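Local coordinates for putative flagellar motor switch protein FliN (PDB 1O6A) that probably forms part of the C-ring, the rotor switch complex that sets the direction of rotation of the bacterial flagellar motor, at residues A[26-32]-A[46-50]; A[53-57]-A[67-71]. All coordinates share one frame; numbering follows the deposited sequence. Where two conformers were deposited one is given.

In the fold
From the N terminus the chain passes helix 11-16 into the long strand 20-33, then helix 34-39, and returns as strand 45-51. Contact 1 closes this excursion, with 13 residues between 26-32 and 46-50. Contact 2 follows in series, neither nested nor crossed: 53-57 meets 67-71 across the hairpin of strands 56-60 and 63-73. The centres lie about 14 Å apart. The two contacts touch directly: K50 NZ forms a salt bridge with D57 OD2 at 2.8 Å, and E26 N probably donates a hydrogen bond to D57 O. Strands 20-33 and 56-60 are neighbours in one antiparallel sheet, so contact 1 is tied to the hairpin of contact 2.

Contact 1. Residues A[26-32]-A[46-50]; sequences ELGRTRM and IELDK
R29 N comes to D49 OD1 from above the carboxylate plane, 57° out of it, at 3.0 Å. D49 N returns a bond to R29 O, 2.9 Å away, so the two residues are joined twice. They meet beside the corners at L27 and D49, where strands 20-33 and 45-51 of the FliN C-terminal (SpoA-like) fold change direction, and an antiparallel ladder with the second subunit carries the sheet across the interface. The R29 guanidinium presents its edge to E26, NE and NH2 each gripping one carboxylate oxygen on its syn side. With an alanine at R29, the carboxylate of E26 would probably lose both its grips and be left without that positive mate. At G28 a CB would be tight against L48 and K50, and at these backbone angles it would also jam against the carbonyl O of L27. Further along, T30 turns CG2 onto I46 CG2 at 3.7 Å, while OG1 stands anti to the backbone N (chi1 -174°), where a water reaches it. That water lies 2.8 Å from T30 OG1 and donates to E47 O at 2.7 Å.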
ATOM      1  N   GLU A  26      -2.422   1.025   0.953  1.00 12.76           N
ATOM      2  CA  GLU A  26      -2.029   1.747  -0.268  1.00 13.06           C
ATOM      3  C   GLU A  26      -2.686   3.106  -0.308  1.00 13.37           C
ATOM      4  O   GLU A  26      -3.882   3.273  -0.038  1.00 14.58           O
ATOM      5  CB  GLU A  26      -2.482   0.995  -1.517  1.00 12.93           C
ATOM      6  CG  GLU A  26      -1.792  -0.325  -1.738  1.00 17.55           C
ATOM      7  CD  GLU A  26      -2.128  -0.967  -3.066  1.00 24.21           C
ATOM      8  OE1 GLU A  26      -2.829  -0.341  -3.892  1.00 23.11           O
ATOM      9  OE2 GLU A  26      -1.653  -2.103  -3.300  1.00 22.70           O
ATOM     10  N   LEU A  27      -1.875   4.084  -0.687  1.00 13.60           N
ATOM     11  CA  LEU A  27      -2.339   5.448  -0.906  0.60 16.81           C
ATOM     12  C   LEU A  27      -2.892   5.575  -2.314  1.00 18.51           C
ATOM     13  O   LEU A  27      -3.704   6.428  -2.585  1.00 23.30           O
ATOM     14  CB  LEU A  27      -1.207   6.454  -0.771  0.60 16.27           C
ATOM     15  CG  LEU A  27      -1.632   7.886  -1.168  0.60 18.22           C
ATOM     16  CD1 LEU A  27      -2.775   8.404  -0.265  0.60 20.87           C
ATOM     17  CD2 LEU A  27      -0.459   8.789  -1.131  0.60 17.13           C
ATOM     18  N   GLY A  28      -2.425   4.742  -3.228  1.00 15.04           N
ATOM     19  CA  GLY A  28      -2.898   4.816  -4.590  1.00 14.05           C
ATOM     20  C   GLY A  28      -1.938   4.153  -5.548  1.00 13.95           C
ATOM     21  O   GLY A  28      -0.836   3.719  -5.162  1.00 13.17           O
ATOM     22  N   ARG A  29      -2.388   4.094  -6.795  1.00 11.84           N
ATOM     23  CA  ARG A  29      -1.635   3.486  -7.888  1.00 12.10           C
ATOM     24  C   ARG A  29      -1.621   4.338  -9.132  1.00 13.63           C
ATOM     25  O   ARG A  29      -2.455   5.210  -9.319  1.00 15.56           O
ATOM     26  CB  ARG A  29      -2.292   2.149  -8.262  1.00 14.94           C
ATOM     27  CG  ARG A  29      -2.414   1.157  -7.141  1.00 20.33           C
ATOM     28  CD  ARG A  29      -2.896  -0.206  -7.639  1.00 17.12           C
ATOM     29  NE  ARG A  29      -2.873  -1.174  -6.540  1.00 20.98           N
ATOM     30  CZ  ARG A  29      -3.055  -2.473  -6.683  1.00 30.81           C
ATOM     31  NH1 ARG A  29      -3.262  -2.998  -7.876  1.00 22.56           N
ATOM     32  NH2 ARG A  29      -3.002  -3.267  -5.628  1.00 31.51           N
ATOM     33  N   THR A  30      -0.645   4.076  -9.995  1.00 12.45           N
ATOM     34  CA  THR A  30      -0.641   4.581 -11.351  1.00 12.84           C
ATOM     35  C   THR A  30       0.201   3.646 -12.202  1.00 11.89           C
ATOM     36  O   THR A  30       0.565   2.567 -11.753  1.00 14.16           O
ATOM     37  CB  THR A  30      -0.162   6.058 -11.409  1.00 15.57           C
ATOM     38  OG1 THR A  30      -0.295   6.572 -12.740  1.00 15.50           O
ATOM     39  CG2 THR A  30       1.293   6.213 -11.052  1.00 15.91           C
ATOM     40  N   ARG A  31       0.428   4.024 -13.444  1.00 12.29           N
ATOM     41  CA  ARG A  31       1.307   3.306 -14.327  1.00 13.39           C
ATOM     42  C   ARG A  31       2.231   4.309 -15.015  1.00 13.29           C
ATOM     43  O   ARG A  31       1.885   5.468 -15.207  1.00 12.47           O
ATOM     44  CB  ARG A  31       0.503   2.495 -15.323  1.00 12.96           C
ATOM     45  CG  ARG A  31      -0.336   1.401 -14.706  1.00 19.26           C
ATOM     46  CD  ARG A  31      -1.068   0.512 -15.725  1.00 22.55           C
ATOM     47  NE  ARG A  31      -1.719   1.364 -16.714  1.00 21.38           N
ATOM     48  CZ  ARG A  31      -1.605   1.257 -18.022  1.00 16.66           C
ATOM     49  NH1 ARG A  31      -0.975   0.230 -18.588  1.00 22.64           N
ATOM     50  NH2 ARG A  31      -2.241   2.133 -18.791  1.00 16.93           N
HETATM   51  N   MSE A  32       3.432   3.876 -15.323  1.00 11.18           N
HETATM   52  CA  MSE A  32       4.367   4.689 -16.096  1.00 12.93           C
HETATM   53  C   MSE A  32       5.285   3.788 -16.903  1.00 12.25           C
HETATM   54  O   MSE A  32       5.426   2.615 -16.612  1.00 13.43           O
HETATM   55  CB  MSE A  32       5.170   5.572 -15.143  1.00 14.61           C
HETATM   56  CG  MSE A  32       5.998   4.800 -14.279  1.00 16.58           C
HETATM   57 SE   MSE A  32       7.114   5.985 -13.041  1.00 30.39          SE
HETATM   58  CE  MSE A  32       5.829   7.080 -12.463  1.00  3.92           C
ATOM     59  N   ILE A  46       4.715  12.161  -8.740  1.00 14.35           N
ATOM     60  CA  ILE A  46       3.940  11.057  -9.314  1.00 14.98           C
ATOM     61  C   ILE A  46       2.489  11.218  -8.866  1.00 14.94           C
ATOM     62  O   ILE A  46       2.180  11.177  -7.672  1.00 14.91           O
ATOM     63  CB  ILE A  46       4.469   9.699  -8.839  1.00 14.82           C
ATOM     64  CG1 ILE A  46       5.965   9.526  -9.191  1.00 22.36           C
ATOM     65  CG2 ILE A  46       3.575   8.525  -9.364  1.00 17.61           C
ATOM     66  CD1 ILE A  46       6.561   8.311  -8.542  1.00 25.75           C
ATOM     67  N   GLU A  47       1.593  11.410  -9.816  1.00 13.83           N
ATOM     68  CA  GLU A  47       0.164  11.549  -9.479  1.00 13.52           C
ATOM     69  C   GLU A  47      -0.495  10.183  -9.477  1.00 13.12           C
ATOM     70  O   GLU A  47      -0.213   9.312 -10.321  1.00 13.86           O
ATOM     71  CB  GLU A  47      -0.495  12.487 -10.478  1.00 13.87           C
ATOM     72  CG  GLU A  47      -1.915  12.844 -10.151  1.00 23.74           C
ATOM     73  CD  GLU A  47      -2.449  13.901 -11.119  1.00 36.55           C
ATOM     74  OE1 GLU A  47      -1.626  14.692 -11.683  1.00 31.36           O
ATOM     75  OE2 GLU A  47      -3.675  13.917 -11.317  1.00 32.83           O
ATOM     76  N   LEU A  48      -1.370   9.961  -8.500  1.00 12.32           N
ATOM     77  CA  LEU A  48      -2.024   8.691  -8.320  1.00 11.88           C
ATOM     78  C   LEU A  48      -3.536   8.754  -8.642  1.00 15.39           C
ATOM     79  O   LEU A  48      -4.136   9.826  -8.767  1.00 13.37           O
ATOM     80  CB  LEU A  48      -1.837   8.236  -6.884  1.00 13.44           C
ATOM     81  CG  LEU A  48      -0.405   8.128  -6.383  1.00 14.42           C
ATOM     82  CD1 LEU A  48      -0.455   7.943  -4.839  1.00 15.82           C
ATOM     83  CD2 LEU A  48       0.306   7.019  -7.103  1.00 13.41           C
ATOM     84  N   ASP A  49      -4.117   7.578  -8.784  1.00 12.96           N
ATOM     85  CA  ASP A  49      -5.491   7.408  -9.170  1.00 15.53           C
ATOM     86  C   ASP A  49      -6.478   7.636  -8.044  1.00 20.36           C
ATOM     87  O   ASP A  49      -7.652   7.573  -8.270  1.00 30.11           O
ATOM     88  CB  ASP A  49      -5.708   6.012  -9.830  1.00 16.43           C
ATOM     89  CG  ASP A  49      -5.495   4.775  -8.853  1.00 30.68           C
ATOM     90  OD1 ASP A  49      -5.191   4.877  -7.611  1.00 24.68           O
ATOM     91  OD2 ASP A  49      -5.632   3.592  -9.310  1.00 35.34           O
ATOM     92  N   LYS A  50      -6.009   8.027  -6.888  1.00 16.88           N
ATOM     93  CA  LYS A  50      -6.871   8.284  -5.735  1.00 13.23           C
ATOM     94  C   LYS A  50      -7.232   9.777  -5.592  1.00 14.16           C
ATOM     95  O   LYS A  50      -6.399  10.655  -5.762  1.00 13.00           O
ATOM     96  CB  LYS A  50      -6.164   7.764  -4.493  1.00 14.07           C
ATOM     97  CG  LYS A  50      -7.113   7.699  -3.234  1.00 20.67           C
ATOM     98  CD  LYS A  50      -6.467   7.074  -1.984  1.00 31.58           C
ATOM     99  CE  LYS A  50      -6.270   5.548  -2.151  1.00 30.75           C
ATOM    100  NZ  LYS A  50      -7.529   4.835  -2.404  1.00 20.69           N
TER
HETATM  101  O   HOH W   1       1.082   9.054 -12.706  1.00 39.28           O

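Contact 2. Residues A[53-57]-A[67-71]; sequences GEPVD and RGEVV
Two backbone hydrogen bonds join V56 and G68 as an antiparallel hydrogen-bonded pair: V56 N donates to G68 O at 2.8 Å, and G68 N donates to V56 O at 2.9 Å. D57 and R67 form the adjoining non-hydrogen-bonded pair, and their side chains project from the same face of the sheet. They run side by side, with the carboxylate and guanidinium planes only 19° apart, and a water links them, donating to D57 OD1 at 2.5 Å and accepting from R67 NH1 at 2.7 Å. D57 OD2 is held directly by K50, while OD1 reaches R67 through the water. A second water, near the guanidinium plane, accepts from R67 NH2 and donates to E54 OE2. The direct salt bridge between E54 OE2 and R67 NH1 is long, 3.9 Å, and the two flat groups stand nearly perpendicular (82°). The firmer partner of R67 is E83 on strand 76-84, which is bound by NH2.

The bend of R67 at chi3 (-58°) turns the guanidinium back over P55, whose CG sits above the centre of one face, 3.3 Å from R67 CZ. That proline carbon meets the flat group from above while the waters keep to its edge. D57 OD1 also lies close against the R67 chain, 3.1 Å from CD. On the opposite face of the sheet V56 CG1 touches V70 CG2 at 4.0 Å, the side chains crossing at about a right angle, and V70 goes on to pack against L27 of the second subunit. The pairing lies at the open end of the beta hairpin of strands 56-60 and 63-73, which are consecutive in the chain and form the two inner strands of this chain's antiparallel sheet, between 20-33 and 76-84.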
ATOM      1  N   GLY A  53     -10.769  13.052  -0.598  1.00 17.66           N
ATOM      2  CA  GLY A  53     -12.083  12.633  -0.187  1.00 15.62           C
ATOM      3  C   GLY A  53     -12.238  11.125  -0.163  1.00 14.83           C
ATOM      4  O   GLY A  53     -13.216  10.645   0.392  1.00 14.96           O
ATOM      5  N   GLU A  54     -11.286  10.380  -0.737  1.00 12.63           N
ATOM      6  CA  GLU A  54     -11.354   8.914  -0.696  1.00 15.42           C
ATOM      7  C   GLU A  54     -10.489   8.327   0.386  1.00 15.56           C
ATOM      8  O   GLU A  54      -9.470   8.918   0.761  1.00 16.07           O
ATOM      9  CB  GLU A  54     -10.940   8.312  -2.003  1.00 15.54           C
ATOM     10  CG  GLU A  54     -11.850   8.645  -3.167  1.00 19.55           C
ATOM     11  CD  GLU A  54     -11.550   7.743  -4.343  1.00 24.23           C
ATOM     12  OE1 GLU A  54     -10.493   7.970  -4.978  1.00 13.53           O
ATOM     13  OE2 GLU A  54     -12.345   6.815  -4.633  1.00 20.34           O
ATOM     14  N   PRO A  55     -10.879   7.159   0.898  1.00 12.16           N
ATOM     15  CA  PRO A  55     -10.094   6.468   1.918  1.00 14.26           C
ATOM     16  C   PRO A  55      -8.908   5.701   1.307  1.00 14.33           C
ATOM     17  O   PRO A  55      -8.862   5.534   0.082  1.00 18.72           O
ATOM     18  CB  PRO A  55     -11.115   5.470   2.494  1.00 15.69           C
ATOM     19  CG  PRO A  55     -11.984   5.126   1.304  1.00 13.51           C
ATOM     20  CD  PRO A  55     -12.114   6.424   0.566  1.00 15.29           C
ATOM     21  N   VAL A  56      -7.960   5.291   2.135  1.00 13.05           N
ATOM     22  CA  VAL A  56      -6.830   4.479   1.680  1.00 13.51           C
ATOM     23  C   VAL A  56      -7.281   3.036   1.603  1.00 12.16           C
ATOM     24  O   VAL A  56      -8.280   2.648   2.238  1.00 13.95           O
ATOM     25  CB  VAL A  56      -5.589   4.590   2.591  1.00 13.03           C
ATOM     26  CG1 VAL A  56      -5.099   6.027   2.578  1.00 22.23           C
ATOM     27  CG2 VAL A  56      -5.840   4.082   3.978  1.00 20.48           C
ATOM     28  N   ASP A  57      -6.594   2.266   0.796  1.00 14.75           N
ATOM     29  CA  ASP A  57      -6.958   0.871   0.609  1.00 14.07           C
ATOM     30  C   ASP A  57      -6.190  -0.080   1.526  1.00 14.85           C
ATOM     31  O   ASP A  57      -4.995   0.096   1.748  1.00 16.33           O
ATOM     32  CB  ASP A  57      -6.692   0.456  -0.824  1.00 15.08           C
ATOM     33  CG  ASP A  57      -7.400   1.379  -1.811  1.00 25.81           C
ATOM     34  OD1 ASP A  57      -8.635   1.509  -1.667  1.00 17.67           O
ATOM     35  OD2 ASP A  57      -6.796   2.105  -2.632  1.00 22.25           O
ATOM     36  N   ARG A  67     -11.195  -0.379   3.501  1.00 12.77           N
ATOM     37  CA  ARG A  67     -10.613   0.953   3.272  1.00 14.81           C
ATOM     38  C   ARG A  67     -10.667   1.720   4.577  1.00 14.69           C
ATOM     39  O   ARG A  67     -11.403   1.318   5.513  1.00 13.71           O
ATOM     40  CB  ARG A  67     -11.362   1.665   2.141  1.00 16.05           C
ATOM     41  CG  ARG A  67     -11.299   0.918   0.797  1.00 19.50           C
ATOM     42  CD  ARG A  67     -11.517   1.804  -0.529  1.00 17.88           C
ATOM     43  NE  ARG A  67     -12.799   2.447  -0.448  1.00 29.47           N
ATOM     44  CZ  ARG A  67     -13.215   3.397  -1.278  1.00 31.80           C
ATOM     45  NH1 ARG A  67     -12.447   3.782  -2.262  1.00 24.44           N
ATOM     46  NH2 ARG A  67     -14.395   3.974  -1.090  1.00 30.20           N
ATOM     47  N   GLY A  68      -9.858   2.759   4.708  1.00 12.88           N
ATOM     48  CA  GLY A  68      -9.829   3.498   5.935  1.00 14.53           C
ATOM     49  C   GLY A  68      -9.164   4.839   5.873  1.00 13.93           C
ATOM     50  O   GLY A  68      -8.823   5.360   4.810  1.00 15.03           O
ATOM     51  N   GLU A  69      -9.007   5.414   7.044  1.00 15.08           N
ATOM     52  CA  GLU A  69      -8.395   6.728   7.195  1.00 15.93           C
ATOM     53  C   GLU A  69      -7.132   6.622   8.049  1.00 15.94           C
ATOM     54  O   GLU A  69      -7.018   5.804   8.952  1.00 13.59           O
ATOM     55  CB  GLU A  69      -9.406   7.728   7.763  1.00 19.06           C
ATOM     56  CG  GLU A  69      -9.951   7.386   9.126  1.00 17.69           C
ATOM     57  CD  GLU A  69     -11.037   8.353   9.625  1.00 17.90           C
ATOM     58  OE1 GLU A  69     -11.163   9.463   9.051  1.00 20.32           O
ATOM     59  OE2 GLU A  69     -11.737   8.007  10.602  1.00 19.66           O
ATOM     60  N   VAL A  70      -6.138   7.424   7.699  1.00 15.62           N
ATOM     61  CA  VAL A  70      -4.823   7.391   8.338  1.00 15.18           C
ATOM     62  C   VAL A  70      -4.886   8.025   9.716  1.00 19.17           C
ATOM     63  O   VAL A  70      -5.497   9.079   9.894  1.00 16.26           O
ATOM     64  CB  VAL A  70      -3.756   8.118   7.430  1.00 15.30           C
ATOM     65  CG1 VAL A  70      -2.375   7.966   8.029  1.00 19.03           C
ATOM     66  CG2 VAL A  70      -3.784   7.544   6.065  1.00 20.37           C
ATOM     67  N   VAL A  71      -4.297   7.340  10.699  1.00 16.70           N
ATOM     68  CA  VAL A  71      -4.149   7.825  12.064  1.00 18.75           C
ATOM     69  C   VAL A  71      -2.720   7.603  12.564  1.00 18.25           C
ATOM     70  O   VAL A  71      -1.968   6.826  12.008  1.00 21.25           O
ATOM     71  CB  VAL A  71      -5.140   7.123  13.027  1.00 18.57           C
ATOM     72  CG1 VAL A  71      -6.548   7.401  12.599  1.00 23.07           C
ATOM     73  CG2 VAL A  71      -4.947   5.604  13.030  1.00 21.40           C
TER
HETATM   74  O   HOH W   2     -14.333   5.982  -3.430  1.00 30.31           O
HETATM   75  O   HOH W   3     -10.271   2.509  -3.319  1.00 43.54           O